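Local structure of lectin 2 (Agrocybe aegerita, 4TQM) at residues A[301-306]-A[328-333]; A[322-327]-A[373-378]; A[195-200]-A[210-215]. The protein binds N-acetylglucosamine, and probably glycans that end in it, at sugar sites set round a beta-propeller. The protein carries 1 engineered substitution. One frame throughout, in Å; residues are numbered along the deposited sequence.

In the fold
All three contacts belong to a propeller of four-stranded antiparallel blades, and each reaches a bound N-acetylglucosamine. Interactions 1 and 2 are neighbours, their centres 10 Å apart, and their segments alternate along the chain: 322-327 leads directly into the turn at G328. Both grip the same sugar of chain G, interaction 1 through Q331 and W333, interaction 2 through D326. Interaction 1 also touches a second N-acetylglucosamine, of chain F. In interaction 3, within an earlier blade about 35 Å (centre to centre) from interaction 1 and 39 Å from interaction 2, N215 meets the same two hydroxyls, O3 and O4, as D326 does, accepting from one and donating to the other, consistent with equivalent sites on different blades.

Interaction 1 of 3, residues A[301-306]-A[328-333]; sequences FGNAGV and GVQQGW. With NAG (2-acetamido-2-deoxy-beta-D-glucopyranose), chain G; NAG (2-acetamido-2-deoxy-beta-D-glucopyranose), chain F; GAL (beta-D-galactopyranose), chain B.
G302 and N303 offer their carbonyl oxygens to the short 3-10 turn at V329-Q330, and this is where the contact is tight. V329 N bonds to G302 O at 3.3 Å. The neighbouring bond, Q330 N to N303 O, is shorter at 2.8 Å. G328, lacking a side chain, brings its CA within 3.2 Å of G302 O. Q331 fastens the other end: bent at chi2 (83°), it folds its amide back so that OE1 accepts from G328 N of its own turn, while NE2 reaches A304 O at 3.3 Å from well above the carbonyl plane. The looser, exposed side belongs to Q330, its extended chain running out past A304. N303 is wedged between V329 and a galactose, its ND2 3.6 Å from V329 CB.

Sugars flank the contact. N303 N donates to O7 of the chain F N-acetylglucosamine at 2.9 Å. Towards chain G, Q331 O accepts from the sugar's N2, W333 NE1 donates to its O3, and methyl C8 sits over the indole face. The turn 302-305 joins strands 297-301 and 306-309 of one blade, whereas 328-333 lies on the connection from outer strand 321-324 to strand 339-343 of the next.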
loop_
_atom_site.group_PDB
_atom_site.type_symbol
_atom_site.label_atom_id
_atom_site.label_comp_id
_atom_site.label_asym_id
_atom_site.label_seq_id
_atom_site.Cartn_x
_atom_site.Cartn_y
_atom_site.Cartn_z
ATOM N N PHE A 301 5.374 9.409 -11.685
ATOM C CA PHE A 301 4.949 10.795 -11.793
ATOM C C PHE A 301 6.176 11.699 -11.779
ATOM O O PHE A 301 6.647 12.114 -10.720
ATOM C CB PHE A 301 3.975 11.139 -10.667
ATOM C CG PHE A 301 2.696 10.343 -10.718
ATOM C CD1 PHE A 301 1.619 10.789 -11.467
ATOM C CD2 PHE A 301 2.578 9.144 -10.032
ATOM C CE1 PHE A 301 0.444 10.058 -11.525
ATOM C CE2 PHE A 301 1.406 8.410 -10.085
ATOM C CZ PHE A 301 0.339 8.868 -10.833
ATOM N N GLY A 302 6.694 11.985 -12.969
ATOM C CA GLY A 302 7.928 12.737 -13.108
ATOM C C GLY A 302 7.721 14.237 -13.125
ATOM O O GLY A 302 6.701 14.742 -12.649
ATOM N N ASN A 303 8.696 14.956 -13.671
ATOM C CA ASN A 303 8.598 16.404 -13.764
ATOM C C ASN A 303 7.516 16.848 -14.742
ATOM O O ASN A 303 6.627 17.612 -14.383
ATOM C CB ASN A 303 9.945 17.014 -14.153
ATOM C CG ASN A 303 9.881 18.524 -14.288
ATOM O OD1 ASN A 303 9.867 19.062 -15.398
ATOM N ND2 ASN A 303 9.835 19.219 -13.156
ATOM N N ALA A 304 7.595 16.353 -15.975
ATOM C CA ALA A 304 6.705 16.796 -17.044
ATOM C C ALA A 304 5.355 16.082 -17.038
ATOM O O ALA A 304 4.466 16.422 -17.820
ATOM C CB ALA A 304 7.384 16.627 -18.396
ATOM N N GLY A 305 5.205 15.097 -16.159
ATOM C CA GLY A 305 3.964 14.354 -16.071
ATOM C C GLY A 305 4.164 12.871 -15.833
ATOM O O GLY A 305 5.130 12.452 -15.197
ATOM N N VAL A 306 3.240 12.075 -16.362
ATOM C CA VAL A 306 3.220 10.638 -16.141
ATOM C C VAL A 306 3.964 9.875 -17.230
ATOM O O VAL A 306 3.625 9.968 -18.429
ATOM C CB VAL A 306 1.777 10.113 -16.048
ATOM C CG1 VAL A 306 1.771 8.641 -15.666
ATOM C CG2 VAL A 306 0.989 10.929 -15.038
ATOM N N GLY A 328 2.281 15.863 -12.728
ATOM C CA GLY A 328 3.708 15.993 -12.497
ATOM C C GLY A 328 4.038 17.256 -11.725
ATOM O O GLY A 328 3.142 18.018 -11.351
ATOM N N VAL A 329 5.326 17.473 -11.479
ATOM C CA VAL A 329 5.794 18.676 -10.800
ATOM C C VAL A 329 5.407 19.911 -11.609
ATOM O O VAL A 329 5.016 20.942 -11.055
ATOM C CB VAL A 329 7.331 18.652 -10.618
ATOM C CG1 VAL A 329 7.832 19.973 -10.050
ATOM C CG2 VAL A 329 7.746 17.493 -9.727
ATOM N N GLN A 330 5.502 19.780 -12.929
ATOM C CA GLN A 330 5.263 20.881 -13.852
ATOM C C GLN A 330 3.813 21.362 -13.799
ATOM O O GLN A 330 3.503 22.473 -14.237
ATOM C CB GLN A 330 5.630 20.443 -15.271
ATOM C CG GLN A 330 5.747 21.563 -16.290
ATOM C CD GLN A 330 6.333 21.079 -17.604
ATOM O OE1 GLN A 330 7.537 21.184 -17.833
ATOM N NE2 GLN A 330 5.484 20.542 -18.470
ATOM N N GLN A 331 2.930 20.528 -13.258
ATOM C CA GLN A 331 1.518 20.883 -13.139
ATOM C C GLN A 331 1.135 21.216 -11.697
ATOM O O GLN A 331 -0.047 21.217 -11.339
ATOM C CB GLN A 331 0.628 19.772 -13.705
ATOM C CG GLN A 331 0.805 19.537 -15.209
ATOM C CD GLN A 331 1.990 18.640 -15.535
ATOM O OE1 GLN A 331 2.329 17.741 -14.768
ATOM N NE2 GLN A 331 2.620 18.877 -16.681
ATOM N N GLY A 332 2.145 21.501 -10.876
ATOM C CA GLY A 332 1.928 21.987 -9.523
ATOM C C GLY A 332 1.877 20.922 -8.443
ATOM O O GLY A 332 1.643 21.230 -7.276
ATOM N N TRP A 333 2.098 19.669 -8.824
ATOM C CA TRP A 333 1.983 18.560 -7.881
ATOM C C TRP A 333 3.190 18.426 -6.954
ATOM O O TRP A 333 4.336 18.350 -7.404
ATOM C CB TRP A 333 1.707 17.252 -8.628
ATOM C CG TRP A 333 0.390 17.282 -9.335
ATOM C CD1 TRP A 333 0.115 17.877 -10.532
ATOM C CD2 TRP A 333 -0.844 16.717 -8.876
ATOM N NE1 TRP A 333 -1.213 17.710 -10.851
ATOM C CE2 TRP A 333 -1.823 17.001 -9.849
ATOM C CE3 TRP A 333 -1.216 15.995 -7.737
ATOM C CZ2 TRP A 333 -3.148 16.591 -9.717
ATOM C CZ3 TRP A 333 -2.532 15.588 -7.609
ATOM C CH2 TRP A 333 -3.481 15.886 -8.593
HETATM C C1 NAG G . -3.803 22.366 -11.089
HETATM C C2 NAG G . -3.628 20.856 -10.997
HETATM C C3 NAG G . -3.393 20.281 -12.389
HETATM C C4 NAG G . -4.517 20.720 -13.319
HETATM C C5 NAG G . -4.737 22.229 -13.253
HETATM C C6 NAG G . -5.951 22.640 -14.083
HETATM C C7 NAG G . -2.827 20.160 -8.833
HETATM C C8 NAG G . -1.658 19.953 -7.916
HETATM N N2 NAG G . -2.553 20.522 -10.084
HETATM O O3 NAG G . -3.351 18.874 -12.330
HETATM O O4 NAG G . -4.201 20.357 -14.644
HETATM O O5 NAG G . -4.909 22.659 -11.916
HETATM O O6 NAG G . -7.092 21.931 -13.653
HETATM O O7 NAG G . -3.978 20.003 -8.425
HETATM C C1 NAG F . 13.200 13.869 -17.494
HETATM C C2 NAG F . 12.683 12.654 -16.729
HETATM C C3 NAG F . 13.336 11.379 -17.248
HETATM C C4 NAG F . 13.133 11.282 -18.755
HETATM C C5 NAG F . 13.581 12.564 -19.452
HETATM C C6 NAG F . 13.240 12.486 -20.936
HETATM C C7 NAG F . 11.865 13.077 -14.496
HETATM C C8 NAG F . 12.104 12.931 -13.024
HETATM N N2 NAG F . 12.891 12.807 -15.301
HETATM O O3 NAG F . 12.754 10.260 -16.616
HETATM O O4 NAG F . 13.849 10.184 -19.279
HETATM O O5 NAG F . 12.962 13.702 -18.878
HETATM O O6 NAG F . 13.701 13.642 -21.595
HETATM O O7 NAG F . 10.763 13.431 -14.917
HETATM C C1 GAL B . 13.102 18.609 -17.610
HETATM C C2 GAL B . 13.057 17.093 -17.769
HETATM C C3 GAL B . 12.818 16.362 -16.450
HETATM C C4 GAL B . 13.554 16.996 -15.268
HETATM C C5 GAL B . 13.450 18.518 -15.312
HETATM C C6 GAL B . 14.222 19.168 -14.169
HETATM O O1 GAL B . 13.598 19.177 -18.800
HETATM O O2 GAL B . 11.997 16.766 -18.641
HETATM O O3 GAL B . 13.223 15.018 -16.609
HETATM O O4 GAL B . 14.907 16.600 -15.263
HETATM O O5 GAL B . 13.955 18.967 -16.547
HETATM O O6 GAL B . 13.940 20.550 -14.136
#

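Interaction 2 of 3, residues A[322-327]-A[373-378]; sequences LVLKDF and GPVKAL. With NAG (2-acetamido-2-deoxy-beta-D-glucopyranose), chain G.
V375 reaches across to D326, F327 and L324, chiefly with its methyl CG2, in the small contact between 322-327 and 373-378. The CB of D326 lies 3.9 Å from V375 CG2, the aspartate and valine side chains crossing at about a right angle. Chi1 of -151° swings CG away from the backbone N and carries the carboxylate up to the chain G N-acetylglucosamine. CG itself lies behind the two oxygens, facing the sugar's O3 and O4. At the tip each oxygen takes one hydroxyl of the sugar. OD1 receives O3 at 2.7 Å. It also takes the amide of the next residue, F327 N, at 2.6 Å on its anti side and somewhat out of the carboxylate plane, a short bond that helps fix the rotation of the group. OD2 accepts from the sugar's O4 at 3.0 Å and passes V375 CG2 at 3.4 Å. These three donors would be expected to stabilise the negative charge of the carboxylate.

In the beta-propeller the two segments come from the outermost strands of successive blades, 321-324 and 376-379, so V375 packs on L324, D326 and F327, where the chain leaves the outer strand of one blade for the next. No hydrogen bond joins the segments here. Just before that connection the edge strand carries a classic beta bulge, V323 and L324 both facing V306.

The remaining contacts are mostly apolar. F327 comes from the direction opposite to V375, its CE2 3.9 Å from CG2 of the valine. L324 CD2 lies in plane at the edge of the F327 ring and 4.2 Å from V375 CG2, while L324 CD1 lies 4.2 Å from G373 O. F327 O is hydrogen-bonded to R340, G373 O to S364, and E358 N adds a further bond to the sugar.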
loop_
_atom_site.group_PDB
_atom_site.type_symbol
_atom_site.label_atom_id
_atom_site.label_comp_id
_atom_site.label_asym_id
_atom_site.label_seq_id
_atom_site.Cartn_x
_atom_site.Cartn_y
_atom_site.Cartn_z
ATOM N N LEU A 322 6.708 9.306 -21.912
ATOM C CA LEU A 322 5.704 10.210 -21.370
ATOM C C LEU A 322 4.338 9.837 -21.928
ATOM O O LEU A 322 4.150 9.802 -23.144
ATOM C CB LEU A 322 6.046 11.658 -21.729
ATOM C CG LEU A 322 5.076 12.759 -21.296
ATOM C CD1 LEU A 322 4.992 12.855 -19.782
ATOM C CD2 LEU A 322 5.491 14.095 -21.894
ATOM N N VAL A 323 3.388 9.545 -21.044
ATOM C CA VAL A 323 2.046 9.190 -21.487
ATOM C C VAL A 323 1.011 10.233 -21.085
ATOM O O VAL A 323 -0.084 10.268 -21.654
ATOM C CB VAL A 323 1.592 7.803 -20.974
ATOM C CG1 VAL A 323 2.632 6.741 -21.312
ATOM C CG2 VAL A 323 1.318 7.847 -19.477
ATOM N N LEU A 324 1.336 11.078 -20.108
ATOM C CA LEU A 324 0.380 12.133 -19.750
ATOM C C LEU A 324 1.026 13.442 -19.308
ATOM O O LEU A 324 1.916 13.448 -18.469
ATOM C CB LEU A 324 -0.608 11.635 -18.687
ATOM C CG LEU A 324 -1.695 12.612 -18.231
ATOM C CD1 LEU A 324 -2.513 13.114 -19.407
ATOM C CD2 LEU A 324 -2.600 11.958 -17.201
ATOM N N LYS A 325 0.574 14.558 -19.872
ATOM C CA LYS A 325 1.120 15.857 -19.483
ATOM C C LYS A 325 0.363 16.463 -18.305
ATOM O O LYS A 325 -0.148 17.584 -18.384
ATOM C CB LYS A 325 1.158 16.820 -20.671
ATOM C CG LYS A 325 2.194 16.440 -21.719
ATOM C CD LYS A 325 2.289 17.477 -22.824
ATOM C CE LYS A 325 3.386 17.112 -23.818
ATOM N NZ LYS A 325 3.542 18.135 -24.889
ATOM N N ASP A 326 0.301 15.706 -17.213
ATOM C CA ASP A 326 -0.341 16.157 -15.985
ATOM C C ASP A 326 0.102 15.279 -14.816
ATOM O O ASP A 326 0.800 14.281 -15.015
ATOM C CB ASP A 326 -1.862 16.138 -16.129
ATOM C CG ASP A 326 -2.542 17.186 -15.272
ATOM O OD1 ASP A 326 -1.971 17.567 -14.228
ATOM O OD2 ASP A 326 -3.648 17.633 -15.641
ATOM N N PHE A 327 -0.301 15.665 -13.606
ATOM C CA PHE A 327 0.047 14.954 -12.373
ATOM C C PHE A 327 1.548 14.967 -12.071
ATOM O O PHE A 327 2.028 14.178 -11.255
ATOM C CB PHE A 327 -0.481 13.511 -12.382
ATOM C CG PHE A 327 -1.975 13.408 -12.537
ATOM C CD1 PHE A 327 -2.818 13.718 -11.482
ATOM C CD2 PHE A 327 -2.533 12.984 -13.732
ATOM C CE1 PHE A 327 -4.189 13.618 -11.619
ATOM C CE2 PHE A 327 -3.905 12.880 -13.875
ATOM C CZ PHE A 327 -4.733 13.199 -12.816
ATOM N N GLY A 373 -6.479 9.149 -21.303
ATOM C CA GLY A 373 -7.293 10.207 -21.870
ATOM C C GLY A 373 -7.153 11.525 -21.136
ATOM O O GLY A 373 -6.374 11.632 -20.186
ATOM N N PRO A 374 -7.916 12.540 -21.568
ATOM C CA PRO A 374 -7.876 13.877 -20.966
ATOM C C PRO A 374 -8.284 13.842 -19.496
ATOM O O PRO A 374 -9.120 13.026 -19.108
ATOM C CB PRO A 374 -8.909 14.660 -21.785
ATOM C CG PRO A 374 -9.819 13.620 -22.345
ATOM C CD PRO A 374 -8.943 12.437 -22.618
ATOM N N VAL A 375 -7.688 14.719 -18.694
ATOM C CA VAL A 375 -7.975 14.779 -17.268
ATOM C C VAL A 375 -9.368 15.357 -16.996
ATOM O O VAL A 375 -9.738 16.391 -17.551
ATOM C CB VAL A 375 -6.908 15.613 -16.528
ATOM C CG1 VAL A 375 -7.242 15.724 -15.053
ATOM C CG2 VAL A 375 -5.529 14.995 -16.714
ATOM N N LYS A 376 -10.141 14.677 -16.152
ATOM C CA LYS A 376 -11.449 15.172 -15.731
ATOM C C LYS A 376 -11.483 15.404 -14.220
ATOM O O LYS A 376 -10.833 14.687 -13.457
ATOM C CB LYS A 376 -12.560 14.200 -16.141
ATOM C CG LYS A 376 -12.723 14.029 -17.649
ATOM C CD LYS A 376 -13.842 13.046 -17.987
ATOM C CE LYS A 376 -15.220 13.591 -17.615
ATOM N NZ LYS A 376 -15.640 14.729 -18.484
ATOM N N ALA A 377 -12.235 16.415 -13.793
ATOM C CA ALA A 377 -12.379 16.707 -12.372
ATOM C C ALA A 377 -13.556 15.935 -11.786
ATOM O O ALA A 377 -14.703 16.133 -12.192
ATOM C CB ALA A 377 -12.557 18.200 -12.150
ATOM N N LEU A 378 -13.267 15.055 -10.833
ATOM C CA LEU A 378 -14.292 14.218 -10.222
ATOM C C LEU A 378 -15.095 14.981 -9.174
ATOM O O LEU A 378 -16.327 14.907 -9.143
ATOM C CB LEU A 378 -13.659 12.982 -9.582
ATOM C CG LEU A 378 -14.128 11.623 -10.105
ATOM C CD1 LEU A 378 -15.637 11.493 -9.984
ATOM C CD2 LEU A 378 -13.697 11.430 -11.542
HETATM C C1 NAG G . -3.803 22.366 -11.089
HETATM C C2 NAG G . -3.628 20.856 -10.997
HETATM C C3 NAG G . -3.393 20.281 -12.389
HETATM C C4 NAG G . -4.517 20.720 -13.319
HETATM C C5 NAG G . -4.737 22.229 -13.253
HETATM C C6 NAG G . -5.951 22.640 -14.083
HETATM C C7 NAG G . -2.827 20.160 -8.833
HETATM C C8 NAG G . -1.658 19.953 -7.916
HETATM N N2 NAG G . -2.553 20.522 -10.084
HETATM O O3 NAG G . -3.351 18.874 -12.330
HETATM O O4 NAG G . -4.201 20.357 -14.644
HETATM O O5 NAG G . -4.909 22.659 -11.916
HETATM O O6 NAG G . -7.092 21.931 -13.653
HETATM O O7 NAG G . -3.978 20.003 -8.425
#

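Interaction 3 of 3, residues A[195-200]-A[210-215]; sequences VFISRN and KSVIDN. With NAG (2-acetamido-2-deoxy-beta-D-glucopyranose), chain E.
V195 and I213 form an antiparallel hydrogen-bonded pair between the two strands of a hairpin, and their backbones supply the first of five hydrogen bonds, from V195 N to I213 O. The carbonyl of V195 is used twice: V212 N approaches V195 O at 2.8 Å, nearly along the C=O axis with an N-H...O angle of 167°, and I213 N reaches the same oxygen at 3.1 Å on a lone pair. Two successive amides facing one residue make a classic beta bulge, which shifts the register by one before the ladder resumes. Beyond it I197 and K210 form a reciprocal pair, I197 N to K210 O and K210 N to I197 O, each 2.8 Å long. K210 O gains a further, weaker partner in the CA-H of F196, whose CA is 3.1 Å away.

Side chains fill in around these bonds. V195 and I213 lie side by side, pointing the same way. I197 crosses V212 at about a right angle, its chi1 of 61° placing CG1 between the backbone N and the carbonyl carbon and 3.6 Å from V212 CG1. On the other face the F196 ring lies obliquely against the backbone of K210 and S211, CD1 nearest S211 N.

Past the strand end, N215 turns its amide to the chain E N-acetylglucosamine: OD1 accepts the sugar's O3 hydroxyl at 2.7 Å, and ND2 donates to O4 at 2.9 Å. N215 OD1 also receives a weak bond from W223 NE1. W223 and G221 bond to the same sugar.

Strand 210-213 is the outermost of its four-stranded blade; strand 195-198 lies inside it, bonded on its second edge to strand 186-190, while V195 and I213 pack against I243 of strand 242-246 in the next blade.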
loop_
_atom_site.group_PDB
_atom_site.type_symbol
_atom_site.label_atom_id
_atom_site.label_comp_id
_atom_site.label_asym_id
_atom_site.label_seq_id
_atom_site.Cartn_x
_atom_site.Cartn_y
_atom_site.Cartn_z
ATOM N N VAL A 195 17.969 -9.291 1.321
ATOM C CA VAL A 195 16.525 -9.419 1.275
ATOM C C VAL A 195 16.218 -10.801 1.830
ATOM O O VAL A 195 16.699 -11.821 1.294
ATOM C CB VAL A 195 15.967 -9.304 -0.153
ATOM C CG1 VAL A 195 14.479 -9.631 -0.165
ATOM C CG2 VAL A 195 16.213 -7.909 -0.719
ATOM N N PHE A 196 15.445 -10.805 2.917
ATOM C CA PHE A 196 15.033 -12.000 3.638
ATOM C C PHE A 196 13.572 -12.307 3.338
ATOM O O PHE A 196 12.784 -11.409 3.050
ATOM C CB PHE A 196 15.131 -11.782 5.154
ATOM C CG PHE A 196 16.521 -11.512 5.663
ATOM C CD1 PHE A 196 17.328 -12.552 6.093
ATOM C CD2 PHE A 196 17.001 -10.215 5.757
ATOM C CE1 PHE A 196 18.601 -12.306 6.582
ATOM C CE2 PHE A 196 18.273 -9.965 6.241
ATOM C CZ PHE A 196 19.072 -11.014 6.655
ATOM N N ILE A 197 13.204 -13.577 3.433
ATOM C CA ILE A 197 11.799 -13.944 3.415
ATOM C C ILE A 197 11.489 -14.844 4.601
ATOM O O ILE A 197 12.350 -15.587 5.082
ATOM C CB ILE A 197 11.394 -14.661 2.110
ATOM C CG1 ILE A 197 12.184 -15.957 1.951
ATOM C CG2 ILE A 197 11.589 -13.749 0.904
ATOM C CD1 ILE A 197 11.706 -16.815 0.824
ATOM N N SER A 198 10.257 -14.754 5.085
ATOM C CA SER A 198 9.775 -15.651 6.122
ATOM C C SER A 198 8.471 -16.272 5.649
ATOM O O SER A 198 7.495 -15.564 5.372
ATOM C CB SER A 198 9.570 -14.908 7.440
ATOM O OG SER A 198 9.011 -15.768 8.418
ATOM N N ARG A 199 8.468 -17.596 5.542
ATOM C CA ARG A 199 7.339 -18.323 4.982
ATOM C C ARG A 199 6.140 -18.343 5.922
ATOM O O ARG A 199 6.283 -18.560 7.125
ATOM C CB ARG A 199 7.752 -19.758 4.643
ATOM C CG ARG A 199 6.668 -20.579 3.966
ATOM C CD ARG A 199 6.968 -22.066 4.062
ATOM N NE ARG A 199 7.082 -22.499 5.452
ATOM C CZ ARG A 199 7.309 -23.753 5.831
ATOM N NH1 ARG A 199 7.450 -24.710 4.924
ATOM N NH2 ARG A 199 7.396 -24.051 7.122
ATOM N N ASN A 200 4.961 -18.104 5.356
ATOM C CA ASN A 200 3.698 -18.295 6.052
ATOM C C ASN A 200 3.510 -19.788 6.314
ATOM O O ASN A 200 3.345 -20.569 5.377
ATOM C CB ASN A 200 2.561 -17.758 5.179
ATOM C CG ASN A 200 1.211 -17.761 5.880
ATOM O OD1 ASN A 200 0.878 -18.683 6.624
ATOM N ND2 ASN A 200 0.418 -16.726 5.628
ATOM N N LYS A 210 14.895 -16.240 5.996
ATOM C CA LYS A 210 15.856 -16.821 5.066
ATOM C C LYS A 210 16.403 -15.753 4.129
ATOM O O LYS A 210 15.636 -15.059 3.460
ATOM C CB LYS A 210 15.198 -17.920 4.228
ATOM C CG LYS A 210 14.752 -19.145 5.005
ATOM C CD LYS A 210 14.206 -20.200 4.054
ATOM C CE LYS A 210 14.125 -21.568 4.713
ATOM N NZ LYS A 210 13.761 -22.629 3.734
ATOM N N SER A 211 17.728 -15.628 4.076
ATOM C CA SER A 211 18.373 -14.719 3.138
ATOM C C SER A 211 18.202 -15.231 1.714
ATOM O O SER A 211 18.650 -16.330 1.388
ATOM C CB SER A 211 19.861 -14.596 3.465
ATOM O OG SER A 211 20.544 -13.867 2.463
ATOM N N VAL A 212 17.560 -14.440 0.859
ATOM C CA VAL A 212 17.306 -14.886 -0.507
ATOM C C VAL A 212 17.907 -13.978 -1.571
ATOM O O VAL A 212 18.150 -14.428 -2.693
ATOM C CB VAL A 212 15.799 -15.104 -0.788
ATOM C CG1 VAL A 212 15.260 -16.210 0.094
ATOM C CG2 VAL A 212 15.015 -13.818 -0.575
ATOM N N ILE A 213 18.138 -12.707 -1.247
ATOM C CA ILE A 213 18.836 -11.844 -2.213
ATOM C C ILE A 213 19.961 -11.040 -1.561
ATOM O O ILE A 213 19.790 -10.522 -0.469
ATOM C CB ILE A 213 17.873 -10.874 -2.948
ATOM C CG1 ILE A 213 16.768 -11.637 -3.679
ATOM C CG2 ILE A 213 18.628 -10.011 -3.952
ATOM C CD1 ILE A 213 15.704 -10.729 -4.275
ATOM N N ASP A 214 21.113 -10.943 -2.220
ATOM C CA ASP A 214 22.191 -10.088 -1.723
ATOM C C ASP A 214 22.234 -8.775 -2.500
ATOM O O ASP A 214 23.233 -8.448 -3.147
ATOM C CB ASP A 214 23.542 -10.800 -1.799
ATOM C CG ASP A 214 23.617 -12.002 -0.880
ATOM O OD1 ASP A 214 22.661 -12.221 -0.106
ATOM O OD2 ASP A 214 24.639 -12.718 -0.925
ATOM N N ASN A 215 21.137 -8.028 -2.420
ATOM C CA ASN A 215 20.952 -6.806 -3.192
ATOM C C ASN A 215 19.709 -6.096 -2.664
ATOM O O ASN A 215 19.075 -6.585 -1.727
ATOM C CB ASN A 215 20.779 -7.148 -4.675
ATOM C CG ASN A 215 21.451 -6.143 -5.596
ATOM O OD1 ASN A 215 21.293 -4.932 -5.442
ATOM N ND2 ASN A 215 22.212 -6.647 -6.561
HETATM C C1 NAG E . 24.130 -0.469 -8.423
HETATM C C2 NAG E . 22.757 -0.901 -7.917
HETATM C C3 NAG E . 22.816 -2.344 -7.423
HETATM C C4 NAG E . 23.421 -3.256 -8.489
HETATM C C5 NAG E . 24.734 -2.698 -9.026
HETATM C C6 NAG E . 25.218 -3.519 -10.220
HETATM C C7 NAG E . 21.384 0.925 -7.070
HETATM C C8 NAG E . 20.828 1.608 -5.855
HETATM N N2 NAG E . 22.314 -0.009 -6.861
HETATM O O3 NAG E . 21.518 -2.793 -7.108
HETATM O O4 NAG E . 23.652 -4.540 -7.948
HETATM O O5 NAG E . 24.576 -1.356 -9.435
HETATM O O6 NAG E . 26.402 -2.956 -10.742
HETATM O O7 NAG E . 20.982 1.242 -8.189
#